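Local coordinates for sortase family protein (PDB 6IXZ) that is a class C sortase, a cysteine transpeptidase that probably links pilin subunits covalently into pili on the bacterial surface, at residues A7-I11 and K72-Y76; L61-P67 and V130-L136; T79-K85 and S108-A114. All coordinates share one frame; numbering follows the deposited sequence.

Overall arrangement
From the N terminus, helix 5-18 starts contact 1, which closes a long loop when strand 71-77 comes to lie against it. Strand 60-66, inside that loop, starts contact 2, and its partner strand 130-135 arrives only after contact 1 has closed; the two contacts therefore cross. They also touch, because strands 60-66 and 71-77 are sheet neighbours. Contact 3 begins after contact 1 ends and lies nested within the loop closed by contact 2, bringing helix 81-86 against the end of strand 103-109 and helix 111-114. Together they tie an N-terminal helix, adjoining strands of the sortase sheet and the segment bearing the predicted active-site histidine to one another.

Contact 1: residues A7-I11 and K72-Y76; sequences AVSTI and KLPIY
With CG1 trans to its own carbonyl carbon (chi1 -70°) and the chain straight on to CD1 (chi2 -180°), Ile11 reaches from helix 5-18 across to Pro74 and on as far as Lys72. The contact sets this N-terminal helix on strand 71-77 of the sortase beta fold, the axes of segments 7-11 and 72-76 approaching to 7.6 Å at 71°. Pro74 suits the place: its compact ring offers a surface of carbons where the helix comes close. Ile11 crosses it at about a right angle, CG1 lying 3.7 Å from Pro74 CD. Ile11 CD1 goes further and settles over the strand backbone, 3.8 Å from Leu73 C, while the aliphatic part of the extended Lys72 side chain passes it, with Lys72 CG 4.1 Å from Ile11 CD1. One helical turn earlier, Ala7 CB stands 3.9 Å from Pro74 CD, a small methyl fitting where the helix faces the ring.

Thr10 has a divided role. Its chi1 turns CG2 away from the backbone N, and this methyl lies 3.8 Å from Pro74 CB. The hydroxyl turns back into the helix and is hydrogen-bonded to the carbonyl oxygen of Phe6, so the threonine can present carbon to the strand. Tyr76 approaches Thr10 from the opposite direction, and its phenol oxygen OH ends 3.8 Å from Thr10 CG2.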
ATOM      1  N   ALA A   7       4.782 -15.227  -3.913  1.00 32.77           N
ATOM      2  CA  ALA A   7       3.889 -14.101  -4.203  1.00 39.45           C
ATOM      3  C   ALA A   7       2.744 -14.489  -5.157  1.00 38.69           C
ATOM      4  O   ALA A   7       1.572 -14.302  -4.829  1.00 44.15           O
ATOM      5  CB  ALA A   7       4.672 -12.896  -4.732  1.00 33.05           C
ATOM      6  N   VAL A   8       3.065 -15.027  -6.327  1.00 36.16           N
ATOM      7  CA  VAL A   8       2.010 -15.367  -7.305  1.00 35.30           C
ATOM      8  C   VAL A   8       0.936 -16.247  -6.644  1.00 39.13           C
ATOM      9  O   VAL A   8      -0.246 -16.147  -6.941  1.00 32.84           O
ATOM     10  CB  VAL A   8       2.595 -16.109  -8.539  1.00 32.51           C
ATOM     11  CG1 VAL A   8       3.370 -17.342  -8.096  1.00 35.14           C
ATOM     12  CG2 VAL A   8       1.493 -16.518  -9.518  1.00 30.58           C
ATOM     13  N   SER A   9       1.355 -17.150  -5.768  1.00 35.42           N
ATOM     14  CA  SER A   9       0.418 -18.096  -5.179  1.00 35.55           C
ATOM     15  C   SER A   9      -0.436 -17.334  -4.177  1.00 34.08           C
ATOM     16  O   SER A   9      -1.613 -17.665  -3.942  1.00 32.90           O
ATOM     17  CB  SER A   9       1.174 -19.216  -4.466  1.00 38.83           C
ATOM     18  OG  SER A   9       0.272 -20.110  -3.853  1.00 40.32           O
ATOM     19  N   THR A  10       0.180 -16.309  -3.601  1.00 28.59           N
ATOM     20  CA  THR A  10      -0.458 -15.455  -2.624  1.00 27.38           C
ATOM     21  C   THR A  10      -1.588 -14.669  -3.257  1.00 24.17           C
ATOM     22  O   THR A  10      -2.694 -14.623  -2.727  1.00 20.09           O
ATOM     23  CB  THR A  10       0.562 -14.521  -1.976  1.00 25.06           C
ATOM     24  OG1 THR A  10       1.502 -15.311  -1.212  1.00 32.97           O
ATOM     25  CG2 THR A  10      -0.146 -13.545  -1.026  1.00 28.82           C
ATOM     26  N   ILE A  11      -1.355 -14.124  -4.435  1.00 24.72           N
ATOM     27  CA  ILE A  11      -2.410 -13.355  -5.080  1.00 25.13           C
ATOM     28  C   ILE A  11      -3.601 -14.239  -5.404  1.00 29.59           C
ATOM     29  O   ILE A  11      -4.752 -13.828  -5.258  1.00 30.35           O
ATOM     30  CB  ILE A  11      -1.917 -12.655  -6.349  1.00 25.88           C
ATOM     31  CG1 ILE A  11      -0.960 -11.507  -5.965  1.00 23.30           C
ATOM     32  CG2 ILE A  11      -3.112 -12.140  -7.139  1.00 22.41           C
ATOM     33  CD1 ILE A  11      -0.397 -10.715  -7.134  1.00 27.18           C
ATOM     34  N   LYS A  72       2.906  -6.770 -10.597  1.00 19.60           N
ATOM     35  CA  LYS A  72       1.661  -7.269 -10.005  1.00 21.27           C
ATOM     36  C   LYS A  72       2.035  -7.977  -8.700  1.00 21.82           C
ATOM     37  O   LYS A  72       2.695  -9.013  -8.747  1.00 21.65           O
ATOM     38  CB  LYS A  72       1.019  -8.288 -10.959  1.00 22.89           C
ATOM     39  CG  LYS A  72      -0.415  -8.676 -10.638  1.00 26.28           C
ATOM     40  CD  LYS A  72      -0.865  -9.790 -11.568  1.00 29.54           C
ATOM     41  CE  LYS A  72      -2.010 -10.586 -10.979  1.00 35.19           C
ATOM     42  NZ  LYS A  72      -2.670 -11.445 -12.007  1.00 36.82           N
ATOM     43  N   LEU A  73       1.745  -7.368  -7.554  1.00 20.37           N
ATOM     44  CA  LEU A  73       2.285  -7.855  -6.256  1.00 19.29           C
ATOM     45  C   LEU A  73       1.192  -7.837  -5.170  1.00 19.81           C
ATOM     46  O   LEU A  73       0.355  -6.920  -5.149  1.00 19.80           O
ATOM     47  CB  LEU A  73       3.449  -6.971  -5.802  1.00 20.61           C
ATOM     48  CG  LEU A  73       4.755  -7.045  -6.611  1.00 19.98           C
ATOM     49  CD1 LEU A  73       5.683  -5.904  -6.282  1.00 19.42           C
ATOM     50  CD2 LEU A  73       5.463  -8.373  -6.446  1.00 24.60           C
ATOM     51  N   PRO A  74       1.232  -8.808  -4.225  1.00 19.89           N
ATOM     52  CA  PRO A  74       0.331  -8.755  -3.058  1.00 19.07           C
ATOM     53  C   PRO A  74       0.720  -7.618  -2.159  1.00 17.03           C
ATOM     54  O   PRO A  74       1.884  -7.240  -2.131  1.00 17.88           O
ATOM     55  CB  PRO A  74       0.567 -10.089  -2.335  1.00 18.04           C
ATOM     56  CG  PRO A  74       1.873 -10.584  -2.854  1.00 19.68           C
ATOM     57  CD  PRO A  74       1.993 -10.062  -4.268  1.00 17.92           C
ATOM     58  N   ILE A  75      -0.248  -7.106  -1.422  1.00 17.02           N
ATOM     59  CA  ILE A  75      -0.044  -6.080  -0.405  1.00 17.05           C
ATOM     60  C   ILE A  75      -0.433  -6.635   0.961  1.00 16.70           C
ATOM     61  O   ILE A  75      -1.560  -7.079   1.172  1.00 18.00           O
ATOM     62  CB  ILE A  75      -0.859  -4.819  -0.702  1.00 19.03           C
ATOM     63  CG1 ILE A  75      -0.389  -4.171  -2.001  1.00 20.89           C
ATOM     64  CG2 ILE A  75      -0.721  -3.793   0.420  1.00 21.35           C
ATOM     65  CD1 ILE A  75      -1.537  -3.546  -2.747  1.00 23.62           C
ATOM     66  N   TYR A  76       0.560  -6.704   1.844  1.00 18.76           N
ATOM     67  CA  TYR A  76       0.374  -7.107   3.226  1.00 17.13           C
ATOM     68  C   TYR A  76       0.110  -5.854   4.082  1.00 20.93           C
ATOM     69  O   TYR A  76       0.530  -4.756   3.737  1.00 20.23           O
ATOM     70  CB  TYR A  76       1.633  -7.817   3.745  1.00 19.37           C
ATOM     71  CG  TYR A  76       1.966  -9.098   3.011  1.00 23.81           C
ATOM     72  CD1 TYR A  76       2.710  -9.071   1.842  1.00 24.01           C
ATOM     73  CD2 TYR A  76       1.542 -10.341   3.488  1.00 23.43           C
ATOM     74  CE1 TYR A  76       3.050 -10.230   1.190  1.00 25.00           C
ATOM     75  CE2 TYR A  76       1.890 -11.507   2.837  1.00 24.78           C
ATOM     76  CZ  TYR A  76       2.611 -11.441   1.672  1.00 25.03           C
ATOM     77  OH  TYR A  76       2.922 -12.586   0.976  1.00 29.35           O
TER

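Contact 2: residues L61-P67 and V130-L136; sequences LGYIEIP and VFYLHIL
Tyr63 and His134 lie on the same side of two antiparallel strands, their rings slid past each other so that they barely overlap, with planes at 30° and centroids 4.8 Å apart. Over the face of the tyrosine sits His134 CB rather than the imidazole: it is 3.7 Å from the centroid of the Tyr63 ring, a CH-pi contact. Tyr63 achieves this with CG set between its backbone N and carbonyl carbon (chi1 58°), which lays the phenol over its cross-strand partner. Beyond it on this face, the extended Glu65 brings OE2 to the edge of the imidazole, where His134 NE2 donates to it across 3.1 Å. That bond is bent, and NE2 meets the oxygen from above the carboxylate plane.

The backbone beneath is an antiparallel ladder. Tyr63 and His134 form a hydrogen-bonded pair, as do Glu65 and Tyr132, with Tyr132 N to Glu65 O at 2.8 Å. Gly62, at backbone angles that demand glycine, lets its CA come 3.1 Å from His134 O. On the other face, Ile64 and Leu133 run side by side, Ile64 CG1 lying 3.6 Å from Leu133 CD2; together with Phe131 they join the apolar interior beside strand 165-173. At the far end Pro67 CG meets the edge of the Tyr132 ring, 3.6 Å from CE2.

His134 also has ND1 hydrogen-bonded to Asp139. An imidazole held between two carboxylates would probably favour the doubly protonated, positively charged form, so the outer face of this strand pair is likely to be joined electrostatically as well as by the ladder.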
ATOM      1  N   LEU A  61      -4.250  -7.851   1.875  1.00 27.33           N
ATOM      2  CA  LEU A  61      -5.402  -6.980   1.659  1.00 23.51           C
ATOM      3  C   LEU A  61      -5.802  -6.914   0.182  1.00 22.94           C
ATOM      4  O   LEU A  61      -6.836  -6.346  -0.171  1.00 24.86           O
ATOM      5  CB  LEU A  61      -5.039  -5.565   2.096  1.00 26.10           C
ATOM      6  CG  LEU A  61      -4.422  -5.413   3.484  1.00 25.47           C
ATOM      7  CD1 LEU A  61      -4.045  -3.958   3.723  1.00 24.84           C
ATOM      8  CD2 LEU A  61      -5.405  -5.905   4.532  1.00 26.69           C
ATOM      9  N   GLY A  62      -4.941  -7.425  -0.680  1.00 17.75           N
ATOM     10  CA  GLY A  62      -5.194  -7.390  -2.101  1.00 19.41           C
ATOM     11  C   GLY A  62      -3.884  -7.339  -2.846  1.00 17.73           C
ATOM     12  O   GLY A  62      -2.856  -7.816  -2.333  1.00 18.86           O
ATOM     13  N   TYR A  63      -3.890  -6.686  -4.007  1.00 16.52           N
ATOM     14  CA  TYR A  63      -2.661  -6.463  -4.762  1.00 18.86           C
ATOM     15  C   TYR A  63      -2.591  -5.139  -5.559  1.00 18.84           C
ATOM     16  O   TYR A  63      -3.586  -4.440  -5.776  1.00 20.95           O
ATOM     17  CB  TYR A  63      -2.414  -7.641  -5.703  1.00 22.44           C
ATOM     18  CG  TYR A  63      -3.540  -7.877  -6.681  1.00 26.08           C
ATOM     19  CD1 TYR A  63      -3.444  -7.447  -8.005  1.00 31.17           C
ATOM     20  CD2 TYR A  63      -4.722  -8.484  -6.268  1.00 26.59           C
ATOM     21  CE1 TYR A  63      -4.501  -7.633  -8.889  1.00 32.98           C
ATOM     22  CE2 TYR A  63      -5.772  -8.679  -7.139  1.00 29.42           C
ATOM     23  CZ  TYR A  63      -5.649  -8.286  -8.450  1.00 30.78           C
ATOM     24  OH  TYR A  63      -6.699  -8.502  -9.308  1.00 40.35           O
ATOM     25  N   ILE A  64      -1.393  -4.835  -6.024  1.00 20.56           N
ATOM     26  CA  ILE A  64      -1.149  -3.665  -6.827  1.00 20.63           C
ATOM     27  C   ILE A  64      -0.678  -4.089  -8.218  1.00 23.59           C
ATOM     28  O   ILE A  64       0.083  -5.047  -8.365  1.00 21.83           O
ATOM     29  CB  ILE A  64      -0.108  -2.728  -6.151  1.00 19.43           C
ATOM     30  CG1 ILE A  64       0.157  -1.491  -7.002  1.00 19.09           C
ATOM     31  CG2 ILE A  64       1.205  -3.461  -5.860  1.00 19.31           C
ATOM     32  CD1 ILE A  64       0.839  -0.372  -6.242  1.00 18.61           C
ATOM     33  N   GLU A  65      -1.165  -3.389  -9.239  1.00 23.41           N
ATOM     34  CA  GLU A  65      -0.659  -3.555 -10.606  1.00 22.05           C
ATOM     35  C   GLU A  65      -0.093  -2.245 -11.132  1.00 18.43           C
ATOM     36  O   GLU A  65      -0.681  -1.191 -10.916  1.00 19.34           O
ATOM     37  CB  GLU A  65      -1.774  -4.018 -11.546  1.00 26.20           C
ATOM     38  CG  GLU A  65      -2.490  -5.278 -11.118  1.00 29.91           C
ATOM     39  CD  GLU A  65      -3.510  -5.709 -12.155  1.00 37.80           C
ATOM     40  OE1 GLU A  65      -3.290  -6.749 -12.804  1.00 42.16           O
ATOM     41  OE2 GLU A  65      -4.444  -4.922 -12.422  1.00 42.10           O
ATOM     42  N   ILE A  66       1.092  -2.312 -11.732  1.00 20.47           N
ATOM     43  CA  ILE A  66       1.711  -1.169 -12.414  1.00 20.21           C
ATOM     44  C   ILE A  66       2.080  -1.592 -13.841  1.00 20.45           C
ATOM     45  O   ILE A  66       3.161  -2.117 -14.092  1.00 19.96           O
ATOM     46  CB  ILE A  66       2.983  -0.666 -11.680  1.00 18.48           C
ATOM     47  CG1 ILE A  66       2.750  -0.555 -10.158  1.00 18.85           C
ATOM     48  CG2 ILE A  66       3.417   0.683 -12.236  1.00 22.61           C
ATOM     49  CD1 ILE A  66       3.959  -0.092  -9.380  1.00 19.03           C
ATOM     50  N   PRO A  67       1.179  -1.335 -14.801  1.00 21.66           N
ATOM     51  CA  PRO A  67       1.334  -1.886 -16.172  1.00 23.71           C
ATOM     52  C   PRO A  67       2.631  -1.487 -16.888  1.00 22.12           C
ATOM     53  O   PRO A  67       3.324  -2.324 -17.489  1.00 24.83           O
ATOM     54  CB  PRO A  67       0.111  -1.341 -16.928  1.00 24.11           C
ATOM     55  CG  PRO A  67      -0.796  -0.734 -15.919  1.00 25.01           C
ATOM     56  CD  PRO A  67      -0.050  -0.542 -14.624  1.00 22.12           C
ATOM     57  N   VAL A 130       0.524   5.440 -14.173  1.00 27.54           N
ATOM     58  CA  VAL A 130      -0.664   4.993 -13.450  1.00 26.72           C
ATOM     59  C   VAL A 130      -0.390   3.695 -12.701  1.00 22.84           C
ATOM     60  O   VAL A 130       0.448   2.887 -13.097  1.00 23.35           O
ATOM     61  CB  VAL A 130      -1.880   4.808 -14.388  1.00 29.64           C
ATOM     62  CG1 VAL A 130      -2.372   6.151 -14.915  1.00 28.18           C
ATOM     63  CG2 VAL A 130      -1.534   3.862 -15.528  1.00 32.19           C
ATOM     64  N   PHE A 131      -1.074   3.519 -11.584  1.00 23.00           N
ATOM     65  CA  PHE A 131      -1.079   2.228 -10.942  1.00 21.77           C
ATOM     66  C   PHE A 131      -2.424   1.939 -10.314  1.00 18.47           C
ATOM     67  O   PHE A 131      -3.230   2.836 -10.061  1.00 19.43           O
ATOM     68  CB  PHE A 131       0.061   2.138  -9.911  1.00 20.37           C
ATOM     69  CG  PHE A 131      -0.013   3.154  -8.825  1.00 19.84           C
ATOM     70  CD1 PHE A 131      -0.729   2.894  -7.674  1.00 21.30           C
ATOM     71  CD2 PHE A 131       0.688   4.336  -8.916  1.00 18.93           C
ATOM     72  CE1 PHE A 131      -0.697   3.769  -6.612  1.00 18.16           C
ATOM     73  CE2 PHE A 131       0.702   5.221  -7.860  1.00 18.68           C
ATOM     74  CZ  PHE A 131       0.025   4.931  -6.705  1.00 17.26           C
ATOM     75  N   TYR A 132      -2.706   0.661 -10.159  1.00 18.00           N
ATOM     76  CA  TYR A 132      -4.024   0.230  -9.798  1.00 19.18           C
ATOM     77  C   TYR A 132      -3.902  -0.584  -8.537  1.00 21.40           C
ATOM     78  O   TYR A 132      -2.950  -1.347  -8.386  1.00 19.93           O
ATOM     79  CB  TYR A 132      -4.609  -0.637 -10.906  1.00 22.09           C
ATOM     80  CG  TYR A 132      -4.710   0.052 -12.252  1.00 25.20           C
ATOM     81  CD1 TYR A 132      -5.675   1.022 -12.485  1.00 28.34           C
ATOM     82  CD2 TYR A 132      -3.894  -0.334 -13.318  1.00 29.39           C
ATOM     83  CE1 TYR A 132      -5.791   1.638 -13.725  1.00 27.40           C
ATOM     84  CE2 TYR A 132      -4.011   0.264 -14.565  1.00 31.12           C
ATOM     85  CZ  TYR A 132      -4.949   1.264 -14.763  1.00 34.86           C
ATOM     86  OH  TYR A 132      -5.107   1.824 -16.028  1.00 34.12           O
ATOM     87  N   LEU A 133      -4.850  -0.381  -7.632  1.00 22.78           N
ATOM     88  CA  LEU A 133      -4.969  -1.178  -6.424  1.00 22.31           C
ATOM     89  C   LEU A 133      -6.244  -2.000  -6.490  1.00 23.65           C
ATOM     90  O   LEU A 133      -7.322  -1.478  -6.786  1.00 23.01           O
ATOM     91  CB  LEU A 133      -5.039  -0.269  -5.191  1.00 25.20           C
ATOM     92  CG  LEU A 133      -3.840   0.640  -4.960  1.00 24.68           C
ATOM     93  CD1 LEU A 133      -3.911   1.275  -3.588  1.00 25.21           C
ATOM     94  CD2 LEU A 133      -2.564  -0.161  -5.112  1.00 28.91           C
ATOM     95  N   HIS A 134      -6.135  -3.234  -6.019  1.00 21.54           N
ATOM     96  CA  HIS A 134      -7.262  -4.153  -5.918  1.00 20.95           C
ATOM     97  C   HIS A 134      -7.381  -4.667  -4.502  1.00 20.30           C
ATOM     98  O   HIS A 134      -6.637  -5.564  -4.118  1.00 22.35           O
ATOM     99  CB  HIS A 134      -7.016  -5.316  -6.881  1.00 19.92           C
ATOM    100  CG  HIS A 134      -7.056  -4.899  -8.311  1.00 22.81           C
ATOM    101  ND1 HIS A 134      -8.217  -4.467  -8.906  1.00 25.27           N
ATOM    102  CD2 HIS A 134      -6.068  -4.653  -9.198  1.00 25.58           C
ATOM    103  CE1 HIS A 134      -7.964  -4.109 -10.148  1.00 25.18           C
ATOM    104  NE2 HIS A 134      -6.666  -4.200 -10.347  1.00 26.26           N
ATOM    105  N   ILE A 135      -8.219  -4.021  -3.685  1.00 20.04           N
ATOM    106  CA  ILE A 135      -8.129  -4.145  -2.233  1.00 19.65           C
ATOM    107  C   ILE A 135      -9.539  -4.356  -1.684  1.00 26.79           C
ATOM    108  O   ILE A 135     -10.420  -3.530  -1.911  1.00 30.25           O
ATOM    109  CB  ILE A 135      -7.549  -2.865  -1.611  1.00 23.80           C
ATOM    110  CG1 ILE A 135      -6.146  -2.581  -2.179  1.00 22.00           C
ATOM    111  CG2 ILE A 135      -7.572  -2.945  -0.091  1.00 24.05           C
ATOM    112  CD1 ILE A 135      -5.015  -3.290  -1.479  1.00 21.40           C
ATOM    113  N   LEU A 136      -9.786  -5.520  -1.092  1.00 30.90           N
ATOM    114  CA  LEU A 136     -11.114  -5.870  -0.581  1.00 31.93           C
ATOM    115  C   LEU A 136     -12.217  -5.513  -1.588  1.00 28.37           C
ATOM    116  O   LEU A 136     -13.203  -4.853  -1.241  1.00 30.57           O
ATOM    117  CB  LEU A 136     -11.364  -5.186   0.772  1.00 30.69           C
ATOM    118  CG  LEU A 136     -10.647  -5.764   1.999  1.00 37.11           C
ATOM    119  CD1 LEU A 136      -9.445  -6.612   1.629  1.00 36.77           C
ATOM    120  CD2 LEU A 136     -10.236  -4.670   2.960  1.00 38.45           C
TER

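Contact 3: residues T79-K85 and S108-A114; sequences TSVDILK and SAHTGLA
Leu84 projects from helix 81-86 into the corner between the end of strand 103-109 and the short helix 111-114, and its contacts with three neighbours follow from its shape. CG is trans to the carbonyl carbon (chi1 -70°) and chi2 is near 180°, which together send one methyl to Ser108 and the other to His110: CD2 rests 3.3 Å from Ser108 O, while CD1 lies 4.1 Å from His110 CB, the two side chains crossing at about a right angle. Leu84 CB, nearer the helix, is 4.0 Å from Leu113 CD1. A branched apolar residue suits such a three-sided position.

Leu113 answers with a similar first torsion. Its methyl CD2 reaches Val81 CG1 at 3.6 Å, crossing it nearly perpendicularly, and its CG lies over one face of the His110 ring, toward the rim. Lys85 crosses Leu113 at a slant, its CG 3.5 Å from Leu113 O; the aliphatic root of this lysine makes the contact, and the amine is carried away from it. Ala114 is small enough to let the backbones close up, its CA making a CH...O contact with Lys85 O. At the other end, Thr79 turns its methyl CG2 to Ser108 CB, while its hydroxyl is hydrogen-bonded to Glu92.

Water supplies the polar links. One donates to Leu84 O and accepts from His110 N, 2.8 Å away; another donates to both Lys85 O and Ala114 O. His110 occupies the N-cap position of helix 111-114, and its imidazole, with CG trans to the backbone N (chi1 -159°), extends to Cys172. This pairing of a histidine following one strand with a cysteine on strand 165-173 matches the sortase active site, with His110 the predicted proton donor and acceptor and Cys172 the predicted acyl-thioester nucleophile.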
ATOM      1  N   THR A  79       5.005  -3.700   8.257  1.00 23.84           N
ATOM      2  CA  THR A  79       6.321  -3.623   7.613  1.00 21.53           C
ATOM      3  C   THR A  79       7.439  -4.108   8.532  1.00 22.38           C
ATOM      4  O   THR A  79       8.543  -3.633   8.431  1.00 15.73           O
ATOM      5  CB  THR A  79       6.709  -2.178   7.223  1.00 24.47           C
ATOM      6  OG1 THR A  79       6.724  -1.329   8.397  1.00 26.07           O
ATOM      7  CG2 THR A  79       5.778  -1.614   6.116  1.00 23.64           C
ATOM      8  N   SER A  80       7.167  -5.050   9.419  1.00 21.09           N
ATOM      9  CA  SER A  80       8.266  -5.641  10.158  1.00 24.39           C
ATOM     10  C   SER A  80       9.067  -6.544   9.213  1.00 23.89           C
ATOM     11  O   SER A  80       8.604  -6.909   8.128  1.00 20.01           O
ATOM     12  CB  SER A  80       7.735  -6.414  11.363  1.00 26.93           C
ATOM     13  OG  SER A  80       6.752  -7.333  10.955  1.00 31.68           O
ATOM     14  N   VAL A  81      10.306  -6.822   9.600  1.00 19.24           N
ATOM     15  CA  VAL A  81      11.303  -7.418   8.726  1.00 20.97           C
ATOM     16  C   VAL A  81      10.806  -8.733   8.123  1.00 20.21           C
ATOM     17  O   VAL A  81      10.946  -8.975   6.929  1.00 20.62           O
ATOM     18  CB  VAL A  81      12.622  -7.611   9.498  1.00 21.13           C
ATOM     19  CG1 VAL A  81      13.609  -8.434   8.689  1.00 25.47           C
ATOM     20  CG2 VAL A  81      13.217  -6.245   9.814  1.00 25.56           C
ATOM     21  N   ASP A  82      10.064  -9.504   8.897  1.00 21.47           N
ATOM     22  CA  ASP A  82       9.535 -10.764   8.387  1.00 23.50           C
ATOM     23  C   ASP A  82       8.463 -10.603   7.285  1.00 22.59           C
ATOM     24  O   ASP A  82       8.381 -11.400   6.356  1.00 22.44           O
ATOM     25  CB  ASP A  82       9.007 -11.603   9.538  1.00 25.82           C
ATOM     26  CG  ASP A  82       7.958 -10.896  10.336  1.00 28.35           C
ATOM     27  OD1 ASP A  82       6.855 -11.462  10.448  1.00 34.63           O
ATOM     28  OD2 ASP A  82       8.222  -9.784  10.850  1.00 25.99           O
ATOM     29  N   ILE A  83       7.752  -9.493   7.296  1.00 20.79           N
ATOM     30  CA  ILE A  83       6.752  -9.258   6.257  1.00 19.43           C
ATOM     31  C   ILE A  83       7.358  -8.629   5.018  1.00 17.19           C
ATOM     32  O   ILE A  83       7.016  -9.005   3.904  1.00 21.94           O
ATOM     33  CB  ILE A  83       5.604  -8.392   6.766  1.00 20.53           C
ATOM     34  CG1 ILE A  83       4.727  -9.224   7.720  1.00 29.05           C
ATOM     35  CG2 ILE A  83       4.797  -7.856   5.582  1.00 22.72           C
ATOM     36  CD1 ILE A  83       4.470  -8.543   9.053  1.00 29.63           C
ATOM     37  N   LEU A  84       8.371  -7.795   5.198  1.00 18.40           N
ATOM     38  CA  LEU A  84       9.038  -7.188   4.064  1.00 17.66           C
ATOM     39  C   LEU A  84       9.913  -8.171   3.341  1.00 19.98           C
ATOM     40  O   LEU A  84      10.233  -7.958   2.175  1.00 12.87           O
ATOM     41  CB  LEU A  84       9.872  -5.971   4.460  1.00 17.59           C
ATOM     42  CG  LEU A  84       9.199  -4.669   4.900  1.00 14.65           C
ATOM     43  CD1 LEU A  84      10.255  -3.658   5.296  1.00 16.42           C
ATOM     44  CD2 LEU A  84       8.283  -4.063   3.839  1.00 16.26           C
ATOM     45  N   LYS A  85      10.310  -9.252   4.021  1.00 22.07           N
ATOM     46  CA  LYS A  85      10.974 -10.374   3.350  1.00 17.41           C
ATOM     47  C   LYS A  85      10.029 -11.021   2.337  1.00 20.35           C
ATOM     48  O   LYS A  85      10.493 -11.525   1.313  1.00 19.00           O
ATOM     49  CB  LYS A  85      11.460 -11.426   4.356  1.00 19.12           C
ATOM     50  CG  LYS A  85      12.774 -11.103   5.048  1.00 20.30           C
ATOM     51  CD  LYS A  85      13.085 -12.162   6.115  1.00 20.23           C
ATOM     52  CE  LYS A  85      14.314 -11.782   6.933  1.00 25.01           C
ATOM     53  NZ  LYS A  85      14.851 -12.941   7.707  1.00 20.90           N
ATOM     54  N   SER A 108       5.337  -0.060   1.337  1.00 16.26           N
ATOM     55  CA  SER A 108       6.804  -0.175   1.490  1.00 14.63           C
ATOM     56  C   SER A 108       7.355  -1.505   0.947  1.00 14.47           C
ATOM     57  O   SER A 108       6.866  -2.578   1.272  1.00 14.35           O
ATOM     58  CB  SER A 108       7.191  -0.086   2.981  1.00 15.30           C
ATOM     59  OG  SER A 108       8.576   0.172   3.130  1.00 17.17           O
ATOM     60  N   ALA A 109       8.440  -1.400   0.193  1.00 15.75           N
ATOM     61  CA  ALA A 109       9.079  -2.516  -0.469  1.00 19.62           C
ATOM     62  C   ALA A 109      10.533  -2.474  -0.110  1.00 17.90           C
ATOM     63  O   ALA A 109      11.136  -1.411  -0.197  1.00 19.28           O
ATOM     64  CB  ALA A 109       8.946  -2.391  -1.974  1.00 21.63           C
ATOM     65  N   HIS A 110      11.088  -3.618   0.287  1.00 16.59           N
ATOM     66  CA  HIS A 110      12.525  -3.736   0.602  1.00 18.62           C
ATOM     67  C   HIS A 110      13.147  -4.937  -0.127  1.00 16.62           C
ATOM     68  O   HIS A 110      13.016  -6.046   0.328  1.00 19.29           O
ATOM     69  CB  HIS A 110      12.769  -3.869   2.121  1.00 16.91           C
ATOM     70  CG  HIS A 110      14.157  -3.490   2.544  1.00 18.06           C
ATOM     71  ND1 HIS A 110      15.269  -3.768   1.785  1.00 18.52           N
ATOM     72  CD2 HIS A 110      14.606  -2.799   3.619  1.00 22.78           C
ATOM     73  CE1 HIS A 110      16.346  -3.309   2.391  1.00 21.09           C
ATOM     74  NE2 HIS A 110      15.965  -2.662   3.478  1.00 22.31           N
ATOM     75  N   THR A 111      13.829  -4.691  -1.248  1.00 17.43           N
ATOM     76  CA  THR A 111      14.362  -5.765  -2.068  1.00 18.05           C
ATOM     77  C   THR A 111      15.627  -6.381  -1.435  1.00 18.98           C
ATOM     78  O   THR A 111      15.878  -7.558  -1.586  1.00 17.45           O
ATOM     79  CB  THR A 111      14.676  -5.332  -3.513  1.00 22.00           C
ATOM     80  OG1 THR A 111      15.793  -4.439  -3.536  1.00 36.17           O
ATOM     81  CG2 THR A 111      13.493  -4.699  -4.194  1.00 16.20           C
ATOM     82  N   GLY A 112      16.339  -5.616  -0.627  1.00 23.32           N
ATOM     83  CA  GLY A 112      17.417  -6.190   0.199  1.00 24.03           C
ATOM     84  C   GLY A 112      16.974  -7.313   1.114  1.00 23.32           C
ATOM     85  O   GLY A 112      17.735  -8.241   1.366  1.00 20.42           O
ATOM     86  N   LEU A 113      15.787  -7.179   1.709  1.00 22.84           N
ATOM     87  CA  LEU A 113      15.197  -8.253   2.519  1.00 23.61           C
ATOM     88  C   LEU A 113      14.485  -9.338   1.688  1.00 24.50           C
ATOM     89  O   LEU A 113      14.485 -10.536   2.036  1.00 20.26           O
ATOM     90  CB  LEU A 113      14.195  -7.646   3.518  1.00 20.94           C
ATOM     91  CG  LEU A 113      14.810  -6.906   4.697  1.00 21.94           C
ATOM     92  CD1 LEU A 113      13.748  -6.117   5.441  1.00 22.17           C
ATOM     93  CD2 LEU A 113      15.533  -7.867   5.642  1.00 23.06           C
ATOM     94  N   ALA A 114      13.725  -8.872   0.696  1.00 22.30           N
ATOM     95  CA  ALA A 114      12.920  -9.736  -0.123  1.00 17.96           C
ATOM     96  C   ALA A 114      13.727 -10.548  -1.137  1.00 19.33           C
ATOM     97  O   ALA A 114      13.298 -11.618  -1.547  1.00 15.45           O
ATOM     98  CB  ALA A 114      11.857  -8.922  -0.831  1.00 16.47           C
TER
HETATM   99  O   HOH W   1       9.434  -5.770   1.068  1.00 21.56           O
HETATM  100  O   HOH W   2      10.293 -12.104  -1.381  1.00 20.23           O